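Local coordinates for protein phosphoribosylformylglycinamidine cyclo-ligase (Thermus thermophilus HB8, PDB 5AVM) that probably catalyses the ATP-dependent ring closure of formylglycinamidine ribonucleotide to aminoimidazole ribonucleotide in de novo purine biosynthesis, at residues S87-L92 and A241-G246. Residues are numbered along the deposited sequence; the frame is centred on the assembly and turned at random.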
loop_
_atom_site.group_PDB
_atom_site.type_symbol
_atom_site.label_atom_id
_atom_site.label_comp_id
_atom_site.label_asym_id
_atom_site.label_seq_id
_atom_site.Cartn_x
_atom_site.Cartn_y
_atom_site.Cartn_z
ATOM N N SER B 87 -3.828 -11.399 0.782
ATOM C CA SER B 87 -2.850 -10.840 1.714
ATOM C C SER B 87 -2.502 -11.865 2.795
ATOM O O SER B 87 -1.340 -12.008 3.181
ATOM C CB SER B 87 -3.404 -9.561 2.374
ATOM O OG SER B 87 -3.680 -8.543 1.415
ATOM N N VAL B 88 -3.515 -12.569 3.286
ATOM C CA VAL B 88 -3.309 -13.579 4.309
ATOM C C VAL B 88 -2.399 -14.697 3.798
ATOM O O VAL B 88 -1.506 -15.148 4.513
ATOM C CB VAL B 88 -4.666 -14.179 4.777
ATOM C CG1 VAL B 88 -4.435 -15.402 5.651
ATOM C CG2 VAL B 88 -5.454 -13.132 5.553
ATOM N N ASN B 89 -2.609 -15.128 2.557
ATOM C CA ASN B 89 -1.816 -16.209 1.981
ATOM C C ASN B 89 -0.364 -15.855 1.724
ATOM O O ASN B 89 0.512 -16.686 1.929
ATOM C CB ASN B 89 -2.447 -16.719 0.680
ATOM C CG ASN B 89 -3.737 -17.498 0.912
ATOM O OD1 ASN B 89 -4.158 -17.715 2.058
ATOM N ND2 ASN B 89 -4.374 -17.926 -0.181
ATOM N N ASP B 90 -0.098 -14.641 1.258
ATOM C CA ASP B 90 1.284 -14.229 1.004
ATOM C C ASP B 90 2.091 -14.255 2.298
ATOM O O ASP B 90 3.317 -14.414 2.282
ATOM C CB ASP B 90 1.321 -12.827 0.387
ATOM C CG ASP B 90 1.349 -12.859 -1.132
ATOM O OD1 ASP B 90 1.103 -13.939 -1.715
ATOM O OD2 ASP B 90 1.619 -11.804 -1.748
ATOM N N LEU B 91 1.385 -14.104 3.417
ATOM C CA LEU B 91 2.001 -14.115 4.735
ATOM C C LEU B 91 2.142 -15.560 5.220
ATOM O O LEU B 91 3.167 -15.923 5.794
ATOM C CB LEU B 91 1.159 -13.290 5.720
ATOM C CG LEU B 91 1.877 -12.148 6.452
ATOM C CD1 LEU B 91 2.374 -11.109 5.461
ATOM C CD2 LEU B 91 0.928 -11.504 7.436
ATOM N N LEU B 92 1.122 -16.386 4.979
ATOM C CA LEU B 92 1.168 -17.789 5.382
ATOM C C LEU B 92 2.319 -18.509 4.700
ATOM O O LEU B 92 2.817 -19.509 5.210
ATOM C CB LEU B 92 -0.143 -18.494 5.045
ATOM C CG LEU B 92 -1.352 -18.133 5.915
ATOM C CD1 LEU B 92 -2.603 -18.795 5.341
ATOM C CD2 LEU B 92 -1.114 -18.570 7.353
ATOM N N ALA B 241 6.670 -22.860 1.220
ATOM C CA ALA B 241 5.309 -22.778 0.722
ATOM C C ALA B 241 5.263 -21.709 -0.343
ATOM O O ALA B 241 6.029 -20.740 -0.304
ATOM C CB ALA B 241 4.336 -22.443 1.857
ATOM N N ALA B 242 4.371 -21.895 -1.306
ATOM C CA ALA B 242 4.241 -20.941 -2.383
ATOM C C ALA B 242 2.789 -20.607 -2.592
ATOM O O ALA B 242 1.944 -21.495 -2.649
ATOM C CB ALA B 242 4.832 -21.510 -3.665
ATOM N N HIS B 243 2.502 -19.315 -2.667
ATOM C CA HIS B 243 1.153 -18.861 -2.931
ATOM C C HIS B 243 1.215 -18.699 -4.443
ATOM O O HIS B 243 2.088 -17.993 -4.945
ATOM C CB HIS B 243 0.892 -17.516 -2.267
ATOM C CG HIS B 243 -0.535 -17.076 -2.346
ATOM N ND1 HIS B 243 -0.912 -15.753 -2.260
ATOM C CD2 HIS B 243 -1.680 -17.784 -2.492
ATOM C CE1 HIS B 243 -2.228 -15.665 -2.351
ATOM N NE2 HIS B 243 -2.718 -16.883 -2.492
ATOM N N ILE B 244 0.325 -19.379 -5.163
ATOM C CA ILE B 244 0.306 -19.323 -6.631
ATOM C C ILE B 244 -0.539 -18.158 -7.133
ATOM O O ILE B 244 -1.757 -18.270 -7.325
ATOM C CB ILE B 244 -0.221 -20.647 -7.238
ATOM C CG1 ILE B 244 0.564 -21.822 -6.641
ATOM C CG2 ILE B 244 -0.088 -20.624 -8.759
ATOM C CD1 ILE B 244 2.076 -21.617 -6.640
ATOM N N THR B 245 0.146 -17.041 -7.343
ATOM C CA THR B 245 -0.461 -15.809 -7.788
ATOM C C THR B 245 0.055 -15.454 -9.181
ATOM O O THR B 245 0.263 -16.342 -10.004
ATOM C CB THR B 245 -0.144 -14.690 -6.782
ATOM O OG1 THR B 245 1.272 -14.634 -6.563
ATOM C CG2 THR B 245 -0.842 -14.961 -5.451
ATOM N N GLY B 246 0.257 -14.165 -9.442
ATOM C CA GLY B 246 0.735 -13.735 -10.745
ATOM C C GLY B 246 1.910 -14.558 -11.215
ATOM O O GLY B 246 2.866 -14.748 -10.467
HETATM O O HOH W 1 3.319 -13.288 -4.322
#
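Helix 79-92 brings its last turns over the end of strand 240-243 with D90 and H243 in register, their CA atoms 6.1 Å apart, and the imidazole of H243 reaches across to the helix. With CG anti to the backbone N (chi1 -172°), the ring leaves the strand for the helix and presents its ND1 edge to D90. There H243 ND1 donates to D90 OD1 at 2.8 Å, nearly straight at 164°; the oxygen lies in the ring plane, whereas the N-H reaches it from the anti side, 34° out of the carboxylate plane, and the carboxylate stands almost perpendicular to the ring. N89 CB lies over the centre of one ring face, modelled too close for a CH-pi contact to be pressed, while T245 CG2 lies on the opposite face, offset toward the rim. In the AIR synthase fold this joins the N-terminal domain, whose helix carries N89 and D90, to the C-terminal domain, where 240-243 is an outermost strand of the sheet. H243 NE2 and H221 NE2 share a hydrogen bond, and N89 fixes its amide on the backbone of R222 and Y224, beside that second histidine. A water O makes weak hydrogen bonds, 3.4 Å to D90 OD2 and 3.3 Å to T245 OG1. D61 OD1 lies close to D90 OD2; the two carboxylates would probably repel each other, which the N-H on D90 OD1 may partly offset.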